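Local coordinates for protein DNMT2 (Spodoptera frugiperda, PDB 4H0N) that probably methylates carbon 5 of cytosine 38 in the anticodon loop of aspartate tRNA, and also of cytosine in DNA, with S-adenosyl-L-methionine as methyl donor, at residues Ser3-Gly12 with Asp26-Asp34; Gly15-Leu25 with Val321-Phe332. The protein carries 3 engineered substitutions. All coordinates share one frame; numbering follows the deposited sequence.

Interaction 1 (Ser3-Gly12 with Asp26-Asp34). With SAH (S-adenosyl-L-homocysteine), chain E.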
loop_
_atom_site.group_PDB
_atom_site.type_symbol
_atom_site.label_atom_id
_atom_site.label_comp_id
_atom_site.label_asym_id
_atom_site.label_seq_id
_atom_site.Cartn_x
_atom_site.Cartn_y
_atom_site.Cartn_z
ATOM N N SER A 3 -0.274 -22.718 12.398
ATOM C CA SER A 3 -0.997 -22.504 13.647
ATOM C C SER A 3 -2.115 -21.477 13.444
ATOM O O SER A 3 -3.222 -21.645 13.958
ATOM C CB SER A 3 -0.037 -22.060 14.761
ATOM O OG SER A 3 -0.577 -22.299 16.053
ATOM N N HIS A 4 -1.827 -20.425 12.682
ATOM C CA HIS A 4 -2.813 -19.384 12.406
ATOM C C HIS A 4 -3.438 -19.530 11.018
ATOM O O HIS A 4 -2.741 -19.786 10.033
ATOM C CB HIS A 4 -2.177 -18.002 12.521
ATOM C CG HIS A 4 -1.709 -17.661 13.898
ATOM N ND1 HIS A 4 -2.548 -17.678 14.994
ATOM C CD2 HIS A 4 -0.496 -17.273 14.359
ATOM C CE1 HIS A 4 -1.866 -17.325 16.070
ATOM N NE2 HIS A 4 -0.622 -17.073 15.713
ATOM N N LYS A 5 -4.756 -19.351 10.949
ATOM C CA LYS A 5 -5.479 -19.375 9.686
ATOM C C LYS A 5 -5.854 -17.944 9.309
ATOM O O LYS A 5 -6.614 -17.285 10.019
ATOM C CB LYS A 5 -6.744 -20.229 9.809
ATOM C CG LYS A 5 -6.537 -21.607 10.426
ATOM C CD LYS A 5 -5.612 -22.450 9.585
ATOM C CE LYS A 5 -4.364 -22.817 10.368
ATOM N NZ LYS A 5 -3.304 -23.419 9.506
ATOM N N ILE A 6 -5.319 -17.452 8.198
ATOM C CA ILE A 6 -5.553 -16.060 7.832
ATOM C C ILE A 6 -6.615 -15.887 6.741
ATOM O O ILE A 6 -6.649 -16.616 5.748
ATOM C CB ILE A 6 -4.240 -15.327 7.440
ATOM C CG1 ILE A 6 -3.323 -15.172 8.654
ATOM C CG2 ILE A 6 -4.534 -13.947 6.893
ATOM C CD1 ILE A 6 -2.292 -16.252 8.791
ATOM N N LEU A 7 -7.504 -14.927 6.964
ATOM C CA LEU A 7 -8.396 -14.448 5.929
ATOM C C LEU A 7 -7.863 -13.106 5.468
ATOM O O LEU A 7 -7.721 -12.175 6.263
ATOM C CB LEU A 7 -9.813 -14.291 6.468
ATOM C CG LEU A 7 -10.809 -13.766 5.439
ATOM C CD1 LEU A 7 -10.725 -14.583 4.159
ATOM C CD2 LEU A 7 -12.222 -13.789 6.005
ATOM N N GLU A 8 -7.553 -13.014 4.183
ATOM C CA GLU A 8 -6.953 -11.812 3.625
ATOM C C GLU A 8 -7.963 -11.079 2.746
ATOM O O GLU A 8 -8.213 -11.483 1.614
ATOM C CB GLU A 8 -5.715 -12.196 2.820
ATOM C CG GLU A 8 -4.917 -11.042 2.268
ATOM C CD GLU A 8 -3.833 -11.524 1.332
ATOM O OE1 GLU A 8 -2.968 -10.705 0.944
ATOM O OE2 GLU A 8 -3.850 -12.728 0.983
ATOM N N LEU A 9 -8.542 -10.006 3.280
ATOM C CA LEU A 9 -9.598 -9.269 2.589
ATOM C C LEU A 9 -9.057 -8.083 1.817
ATOM O O LEU A 9 -8.126 -7.414 2.271
ATOM C CB LEU A 9 -10.625 -8.763 3.588
ATOM C CG LEU A 9 -11.275 -9.821 4.464
ATOM C CD1 LEU A 9 -12.289 -9.155 5.377
ATOM C CD2 LEU A 9 -11.917 -10.885 3.589
ATOM N N TYR A 10 -9.669 -7.806 0.669
ATOM C CA TYR A 10 -9.166 -6.798 -0.253
ATOM C C TYR A 10 -7.707 -7.128 -0.560
ATOM O O TYR A 10 -6.824 -6.274 -0.470
ATOM C CB TYR A 10 -9.304 -5.402 0.345
ATOM C CG TYR A 10 -10.666 -5.135 0.944
ATOM C CD1 TYR A 10 -10.895 -5.307 2.302
ATOM C CD2 TYR A 10 -11.726 -4.707 0.154
ATOM C CE1 TYR A 10 -12.138 -5.057 2.858
ATOM C CE2 TYR A 10 -12.969 -4.453 0.699
ATOM C CZ TYR A 10 -13.171 -4.630 2.056
ATOM O OH TYR A 10 -14.412 -4.386 2.621
ATOM N N SER A 11 -7.485 -8.389 -0.926
ATOM C CA SER A 11 -6.152 -8.966 -1.043
ATOM C C SER A 11 -5.241 -8.269 -2.049
ATOM O O SER A 11 -4.023 -8.271 -1.879
ATOM C CB SER A 11 -6.252 -10.455 -1.378
ATOM O OG SER A 11 -6.929 -10.651 -2.603
ATOM N N GLY A 12 -5.829 -7.683 -3.089
ATOM C CA GLY A 12 -5.070 -7.013 -4.133
ATOM C C GLY A 12 -4.056 -7.928 -4.792
ATOM O O GLY A 12 -4.378 -9.056 -5.158
ATOM N N ASP A 26 3.898 -18.339 12.393
ATOM C CA ASP A 26 3.367 -19.639 12.009
ATOM C C ASP A 26 1.914 -19.526 11.554
ATOM O O ASP A 26 1.017 -19.302 12.369
ATOM C CB ASP A 26 3.487 -20.625 13.169
ATOM C CG ASP A 26 3.445 -22.067 12.712
ATOM O OD1 ASP A 26 3.718 -22.318 11.519
ATOM O OD2 ASP A 26 3.149 -22.950 13.543
ATOM N N GLY A 27 1.689 -19.677 10.251
ATOM C CA GLY A 27 0.347 -19.573 9.709
ATOM C C GLY A 27 0.206 -19.693 8.202
ATOM O O GLY A 27 1.153 -19.482 7.444
ATOM N N GLU A 28 -1.003 -20.032 7.773
ATOM C CA GLU A 28 -1.321 -20.140 6.360
ATOM C C GLU A 28 -2.373 -19.098 6.003
ATOM O O GLU A 28 -3.141 -18.662 6.861
ATOM C CB GLU A 28 -1.857 -21.540 6.046
ATOM C CG GLU A 28 -1.149 -22.237 4.895
ATOM C CD GLU A 28 -2.112 -22.794 3.859
ATOM O OE1 GLU A 28 -3.309 -22.953 4.178
ATOM O OE2 GLU A 28 -1.670 -23.062 2.720
ATOM N N ILE A 29 -2.393 -18.686 4.738
ATOM C CA ILE A 29 -3.502 -17.904 4.213
ATOM C C ILE A 29 -4.519 -18.897 3.670
ATOM O O ILE A 29 -4.288 -19.527 2.639
ATOM C CB ILE A 29 -3.061 -16.975 3.069
ATOM C CG1 ILE A 29 -1.839 -16.139 3.479
ATOM C CG2 ILE A 29 -4.227 -16.104 2.610
ATOM C CD1 ILE A 29 -2.142 -14.988 4.408
ATOM N N VAL A 30 -5.633 -19.056 4.371
ATOM C CA VAL A 30 -6.629 -20.036 3.963
ATOM C C VAL A 30 -7.534 -19.469 2.881
ATOM O O VAL A 30 -8.196 -20.217 2.164
ATOM C CB VAL A 30 -7.488 -20.537 5.158
ATOM C CG1 VAL A 30 -6.591 -20.999 6.292
ATOM C CG2 VAL A 30 -8.443 -19.454 5.640
ATOM N N ALA A 31 -7.557 -18.145 2.771
ATOM C CA ALA A 31 -8.440 -17.482 1.819
ATOM C C ALA A 31 -8.055 -16.023 1.606
ATOM O O ALA A 31 -7.729 -15.314 2.562
ATOM C CB ALA A 31 -9.889 -17.584 2.275
ATOM N N ALA A 32 -8.094 -15.596 0.343
ATOM C CA ALA A 32 -7.886 -14.207 -0.028
ATOM C C ALA A 32 -9.053 -13.789 -0.908
ATOM O O ALA A 32 -9.422 -14.511 -1.833
ATOM C CB ALA A 32 -6.582 -14.057 -0.772
ATOM N N VAL A 33 -9.639 -12.629 -0.621
ATOM C CA VAL A 33 -10.863 -12.207 -1.297
ATOM C C VAL A 33 -10.709 -10.858 -1.989
ATOM O O VAL A 33 -10.401 -9.853 -1.346
ATOM C CB VAL A 33 -12.045 -12.123 -0.310
ATOM C CG1 VAL A 33 -13.292 -11.649 -1.018
ATOM C CG2 VAL A 33 -12.287 -13.476 0.356
ATOM N N ASP A 34 -10.931 -10.842 -3.301
ATOM C CA ASP A 34 -10.843 -9.618 -4.084
ATOM C C ASP A 34 -11.676 -9.780 -5.349
ATOM O O ASP A 34 -11.724 -10.863 -5.930
ATOM C CB ASP A 34 -9.383 -9.316 -4.436
ATOM C CG ASP A 34 -9.190 -7.912 -4.977
ATOM O OD1 ASP A 34 -8.332 -7.181 -4.436
ATOM O OD2 ASP A 34 -9.887 -7.541 -5.949
HETATM N N SAH E . -3.662 -4.419 -0.039
HETATM C CA SAH E . -3.928 -4.944 -1.374
HETATM C CB SAH E . -5.028 -4.171 -2.112
HETATM C CG SAH E . -5.665 -2.972 -1.414
HETATM S SD SAH E . -6.458 -1.860 -2.610
HETATM C C SAH E . -2.653 -5.054 -2.215
HETATM O O SAH E . -2.661 -4.826 -3.427
HETATM O OXT SAH E . -1.582 -5.386 -1.711
HETATM C "C5'" SAH E . -8.105 -2.556 -2.312
HETATM C "C4'" SAH E . -8.503 -3.673 -3.279
HETATM O "O4'" SAH E . -9.671 -4.311 -2.801
HETATM C "C3'" SAH E . -8.818 -3.190 -4.689
HETATM O "O3'" SAH E . -7.833 -3.659 -5.583
HETATM C "C2'" SAH E . -10.176 -3.781 -5.037
HETATM O "O2'" SAH E . -10.114 -4.549 -6.218
HETATM C "C1'" SAH E . -10.526 -4.680 -3.866
HETATM N N9 SAH E . -11.940 -4.532 -3.463
HETATM C C8 SAH E . -12.662 -3.368 -3.384
HETATM N N7 SAH E . -13.917 -3.663 -2.971
HETATM C C5 SAH E . -14.011 -4.998 -2.787
HETATM C C6 SAH E . -15.055 -5.821 -2.377
HETATM N N6 SAH E . -16.244 -5.304 -2.084
HETATM N N1 SAH E . -14.849 -7.182 -2.278
HETATM C C2 SAH E . -13.614 -7.719 -2.585
HETATM N N3 SAH E . -12.583 -6.898 -2.992
HETATM C C4 SAH E . -12.776 -5.558 -3.092
#
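Glu28 bonds to two residues of the facing strand, its N donating to His4 O at 2.9 Å and its O accepting from Ile6 N at 2.8 Å, the pattern that identifies 4-9 and 27-33 as parallel neighbours. The ladder slips by one residue after Ile6, whose partner is Ile29, whereas Leu7 already pairs with Ala31. At this beta bulge Ile6 O takes a bond from Val30 N and a weak one from Ala31 N. The ladder resumes with Glu8 N to Ala31 O (N-H...O 168°) and Val33 N to Glu8 O.

Ile6 can be followed outward. Its CB lies 3.6 Å from Glu28 O and 3.7 Å from Ile29 CD1, and CG2, anti to the backbone N, packs against that same methyl. The other branch, CG1 and then CD1, stays beside the Glu28 carbonyl, CD1 standing 3.2 Å from Glu28 O. The same side chain also touches Trp20 of helix 15-23.

With that helix the two strands form the first beta-alpha-beta unit of a Rossmann-like class I methyltransferase fold, and their C-terminal ends carry the cofactor product. Asp34 divides its carboxylate: OD1 accepts Gly12 N at 2.9 Å on its anti side, while OD2 accepts the ribose hydroxyl O2' of S-adenosyl-L-homocysteine at 3.0 Å and also Asn36 N. The Tyr10 ring has ribose O4' in plane at its edge. Glu8, its chain extended, passes Ala32 CB (3.5 Å from OE2) on its way to Tyr43 OH, which OE2 meets, and His17 N, which OE1 meets; these two partners satisfy the buried carboxylate.

Interaction 2 (Gly15-Leu25 with Val321-Phe332)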
loop_
_atom_site.group_PDB
_atom_site.type_symbol
_atom_site.label_atom_id
_atom_site.label_comp_id
_atom_site.label_asym_id
_atom_site.label_seq_id
_atom_site.Cartn_x
_atom_site.Cartn_y
_atom_site.Cartn_z
ATOM N N GLY A 15 0.054 -8.037 -0.895
ATOM C CA GLY A 15 1.099 -7.475 -0.057
ATOM C C GLY A 15 1.040 -8.019 1.358
ATOM O O GLY A 15 2.071 -8.259 1.989
ATOM N N MET A 16 -0.179 -8.209 1.853
ATOM C CA MET A 16 -0.403 -8.811 3.158
ATOM C C MET A 16 0.278 -10.172 3.235
ATOM O O MET A 16 1.051 -10.441 4.156
ATOM C CB MET A 16 -1.901 -8.970 3.400
ATOM C CG MET A 16 -2.654 -7.661 3.512
ATOM S SD MET A 16 -2.144 -6.723 4.962
ATOM C CE MET A 16 -3.486 -5.549 5.104
ATOM N N HIS A 17 -0.009 -11.017 2.248
ATOM C CA HIS A 17 0.577 -12.347 2.144
ATOM C C HIS A 17 2.102 -12.277 2.149
ATOM O O HIS A 17 2.770 -13.104 2.769
ATOM C CB HIS A 17 0.084 -13.021 0.867
ATOM C CG HIS A 17 0.292 -14.500 0.834
ATOM N ND1 HIS A 17 -0.408 -15.330 -0.015
ATOM C CD2 HIS A 17 1.126 -15.304 1.541
ATOM C CE1 HIS A 17 -0.017 -16.579 0.172
ATOM N NE2 HIS A 17 0.909 -16.589 1.104
ATOM N N CYS A 18 2.651 -11.283 1.461
ATOM C CA CYS A 18 4.092 -11.094 1.443
ATOM C C CYS A 18 4.617 -10.687 2.808
ATOM O O CYS A 18 5.724 -11.057 3.186
ATOM C CB CYS A 18 4.483 -10.048 0.405
ATOM S SG CYS A 18 4.541 -10.700 -1.260
ATOM N N ALA A 19 3.811 -9.929 3.540
ATOM C CA ALA A 19 4.211 -9.421 4.842
ATOM C C ALA A 19 4.140 -10.506 5.917
ATOM O O ALA A 19 4.953 -10.532 6.844
ATOM C CB ALA A 19 3.353 -8.225 5.222
ATOM N N TRP A 20 3.168 -11.401 5.787
ATOM C CA TRP A 20 3.025 -12.510 6.723
ATOM C C TRP A 20 4.252 -13.418 6.692
ATOM O O TRP A 20 4.700 -13.903 7.732
ATOM C CB TRP A 20 1.773 -13.327 6.410
ATOM C CG TRP A 20 1.570 -14.437 7.382
ATOM C CD1 TRP A 20 1.831 -15.764 7.184
ATOM C CD2 TRP A 20 1.088 -14.319 8.723
ATOM N NE1 TRP A 20 1.530 -16.477 8.317
ATOM C CE2 TRP A 20 1.075 -15.610 9.277
ATOM C CE3 TRP A 20 0.659 -13.241 9.505
ATOM C CZ2 TRP A 20 0.651 -15.858 10.580
ATOM C CZ3 TRP A 20 0.238 -13.489 10.799
ATOM C CH2 TRP A 20 0.236 -14.786 11.323
ATOM N N LYS A 21 4.789 -13.645 5.496
ATOM C CA LYS A 21 5.997 -14.444 5.337
ATOM C C LYS A 21 7.181 -13.773 6.007
ATOM O O LYS A 21 7.934 -14.413 6.733
ATOM C CB LYS A 21 6.304 -14.675 3.858
ATOM C CG LYS A 21 5.425 -15.718 3.195
ATOM C CD LYS A 21 5.827 -15.929 1.738
ATOM C CE LYS A 21 4.934 -16.962 1.057
ATOM N NZ LYS A 21 5.440 -17.341 -0.295
ATOM N N GLU A 22 7.337 -12.477 5.762
ATOM C CA GLU A 22 8.465 -11.735 6.305
ATOM C C GLU A 22 8.486 -11.725 7.833
ATOM O O GLU A 22 9.547 -11.582 8.437
ATOM C CB GLU A 22 8.482 -10.306 5.755
ATOM C CG GLU A 22 9.582 -10.048 4.740
ATOM C CD GLU A 22 10.913 -9.703 5.389
ATOM O OE1 GLU A 22 11.924 -10.365 5.070
ATOM O OE2 GLU A 22 10.953 -8.760 6.207
ATOM N N SER A 23 7.321 -11.898 8.451
ATOM C CA SER A 23 7.201 -11.845 9.910
ATOM C C SER A 23 7.796 -13.068 10.594
ATOM O O SER A 23 8.214 -12.993 11.750
ATOM C CB SER A 23 5.732 -11.680 10.331
ATOM O OG SER A 23 4.960 -12.828 10.010
ATOM N N GLY A 24 7.821 -14.191 9.881
ATOM C CA GLY A 24 8.336 -15.442 10.419
ATOM C C GLY A 24 7.303 -16.172 11.255
ATOM O O GLY A 24 7.605 -17.166 11.912
ATOM N N LEU A 25 6.072 -15.677 11.220
ATOM C CA LEU A 25 4.998 -16.209 12.049
ATOM C C LEU A 25 4.421 -17.508 11.496
ATOM O O LEU A 25 4.444 -17.749 10.287
ATOM C CB LEU A 25 3.888 -15.169 12.212
ATOM C CG LEU A 25 3.989 -14.253 13.429
ATOM C CD1 LEU A 25 5.421 -13.789 13.647
ATOM C CD2 LEU A 25 3.066 -13.063 13.260
ATOM N N VAL A 321 5.291 -3.922 2.431
ATOM C CA VAL A 321 5.414 -5.231 3.055
ATOM C C VAL A 321 6.161 -5.189 4.395
ATOM O O VAL A 321 5.844 -5.942 5.312
ATOM C CB VAL A 321 6.051 -6.250 2.068
ATOM C CG1 VAL A 321 6.463 -7.529 2.767
ATOM C CG2 VAL A 321 5.086 -6.548 0.936
ATOM N N LYS A 322 7.125 -4.284 4.518
ATOM C CA LYS A 322 7.948 -4.216 5.726
ATOM C C LYS A 322 7.195 -3.701 6.947
ATOM O O LYS A 322 7.273 -4.286 8.025
ATOM C CB LYS A 322 9.191 -3.366 5.479
ATOM C CG LYS A 322 9.966 -3.019 6.729
ATOM C CD LYS A 322 11.426 -3.368 6.561
ATOM C CE LYS A 322 12.293 -2.515 7.471
ATOM N NZ LYS A 322 13.662 -3.068 7.658
ATOM N N VAL A 323 6.471 -2.603 6.777
ATOM C CA VAL A 323 5.720 -2.016 7.878
ATOM C C VAL A 323 4.709 -3.005 8.462
ATOM O O VAL A 323 4.577 -3.119 9.683
ATOM C CB VAL A 323 4.999 -0.727 7.439
ATOM C CG1 VAL A 323 4.175 -0.158 8.581
ATOM C CG2 VAL A 323 6.010 0.297 6.951
ATOM N N ILE A 324 4.014 -3.733 7.594
ATOM C CA ILE A 324 2.993 -4.673 8.052
ATOM C C ILE A 324 3.613 -5.861 8.780
ATOM O O ILE A 324 3.082 -6.339 9.786
ATOM C CB ILE A 324 2.113 -5.158 6.888
ATOM C CG1 ILE A 324 1.313 -3.988 6.331
ATOM C CG2 ILE A 324 1.167 -6.264 7.334
ATOM C CD1 ILE A 324 0.411 -4.386 5.239
ATOM N N SER A 325 4.749 -6.319 8.269
ATOM C CA SER A 325 5.495 -7.386 8.908
ATOM C C SER A 325 5.863 -6.974 10.333
ATOM O O SER A 325 5.751 -7.767 11.275
ATOM C CB SER A 325 6.745 -7.705 8.094
ATOM O OG SER A 325 7.385 -8.871 8.579
ATOM N N GLU A 326 6.278 -5.722 10.497
ATOM C CA GLU A 326 6.612 -5.211 11.824
ATOM C C GLU A 326 5.408 -5.096 12.758
ATOM O O GLU A 326 5.538 -5.309 13.961
ATOM C CB GLU A 326 7.354 -3.876 11.726
ATOM C CG GLU A 326 8.749 -4.006 11.135
ATOM C CD GLU A 326 9.624 -4.980 11.909
ATOM O OE1 GLU A 326 9.711 -4.860 13.152
ATOM O OE2 GLU A 326 10.220 -5.876 11.274
ATOM N N LEU A 327 4.243 -4.756 12.212
ATOM C CA LEU A 327 3.025 -4.659 13.015
ATOM C C LEU A 327 2.512 -6.050 13.368
ATOM O O LEU A 327 2.005 -6.274 14.470
ATOM C CB LEU A 327 1.943 -3.868 12.278
ATOM C CG LEU A 327 2.155 -2.365 12.092
ATOM C CD1 LEU A 327 1.119 -1.802 11.145
ATOM C CD2 LEU A 327 2.098 -1.639 13.419
ATOM N N LEU A 328 2.648 -6.983 12.427
ATOM C CA LEU A 328 2.299 -8.381 12.678
ATOM C C LEU A 328 3.097 -8.955 13.846
ATOM O O LEU A 328 2.544 -9.675 14.677
ATOM C CB LEU A 328 2.489 -9.238 11.422
ATOM C CG LEU A 328 1.415 -9.118 10.336
ATOM C CD1 LEU A 328 1.840 -9.850 9.074
ATOM C CD2 LEU A 328 0.093 -9.658 10.835
ATOM N N LYS A 329 4.388 -8.632 13.913
ATOM C CA LYS A 329 5.213 -9.044 15.051
ATOM C C LYS A 329 4.653 -8.490 16.355
ATOM O O LYS A 329 4.563 -9.202 17.355
ATOM C CB LYS A 329 6.665 -8.592 14.881
ATOM C CG LYS A 329 7.390 -9.288 13.752
ATOM C CD LYS A 329 8.766 -8.692 13.527
ATOM C CE LYS A 329 9.303 -9.098 12.171
ATOM N NZ LYS A 329 10.789 -9.089 12.139
ATOM N N ILE A 330 4.271 -7.220 16.334
ATOM C CA ILE A 330 3.725 -6.572 17.516
ATOM C C ILE A 330 2.369 -7.168 17.897
ATOM O O ILE A 330 2.126 -7.492 19.061
ATOM C CB ILE A 330 3.609 -5.054 17.293
ATOM C CG1 ILE A 330 5.001 -4.423 17.315
ATOM C CG2 ILE A 330 2.725 -4.413 18.343
ATOM C CD1 ILE A 330 5.009 -2.963 16.977
ATOM N N LEU A 331 1.502 -7.331 16.901
ATOM C CA LEU A 331 0.158 -7.852 17.117
ATOM C C LEU A 331 0.145 -9.246 17.752
ATOM O O LEU A 331 -0.768 -9.584 18.509
ATOM C CB LEU A 331 -0.612 -7.873 15.792
ATOM C CG LEU A 331 -2.047 -8.420 15.805
ATOM C CD1 LEU A 331 -2.908 -7.688 16.828
ATOM C CD2 LEU A 331 -2.676 -8.347 14.420
ATOM N N PHE A 332 1.159 -10.050 17.455
ATOM C CA PHE A 332 1.177 -11.443 17.888
ATOM C C PHE A 332 2.118 -11.717 19.059
ATOM O O PHE A 332 2.238 -12.857 19.510
ATOM C CB PHE A 332 1.509 -12.364 16.710
ATOM C CG PHE A 332 0.389 -12.497 15.716
ATOM C CD1 PHE A 332 -0.382 -13.649 15.674
ATOM C CD2 PHE A 332 0.091 -11.466 14.837
ATOM C CE1 PHE A 332 -1.424 -13.773 14.763
ATOM C CE2 PHE A 332 -0.945 -11.586 13.931
ATOM C CZ PHE A 332 -1.702 -12.740 13.891
#
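Trp20 turns the edge of its six-membered ring toward the face of Phe332 in a T-shaped pair, centroids 5.3 Å apart and planes at 72°. With CG anti to the backbone N (chi1 -178°), the indole projects from the helix toward Leu328 and Phe332, and CE3 meets Leu328 CD1 at 3.6 Å. Leu25 CD2 makes a CH-pi contact over the Phe332 face, 4.1 Å from the centroid, and Leu25 CB sits over one face of the indole, toward the rim. With an alanine here instead of Trp20 the edge-to-face partner of Phe332 would be gone, and a gap would probably open beside the Leu328 methyls. Further back, Ala19 CB packs against both Val321 O (3.4 Å) and Ile324 CG2, consistent with the close approach of the axes, 7.9 Å at a crossing of -55°. Met16, bent at chi2, brings SD to Ile324 CD1 at 3.5 Å. Ser23 OG receives Leu25 N in an ST turn that leads the chain out of the helix. The two helices lie side by side on one side of the sheet, 15-23 over strand 4-9 (Trp20 on His4 and Ile6) and 321-332 over strand 114-119 (Leu328, Ile324), where Phe332 stacks on Tyr114.

From the N terminus, strand 4-9 runs into helix 15-23 and then strand 27-33, so interaction 1 closes a short loop of 13 residues, most of them helical. Interaction 2 begins within that loop, at 15-25, and closes 295 residues later on 321-332; the segments alternate, and the two contacts cross. Their centres are 12 Å apart and they touch directly: Trp20 NE1 lies 3.2 Å from Gly27 O, a probable but weak hydrogen bond, and His4 NE2 lies 3.4 Å from Phe332 CD1. Helix 15-23 links the two strands of interaction 1 and is itself one side of interaction 2, tying the N-terminal beta-alpha-beta unit to the C-terminal helix across one side of the central sheet.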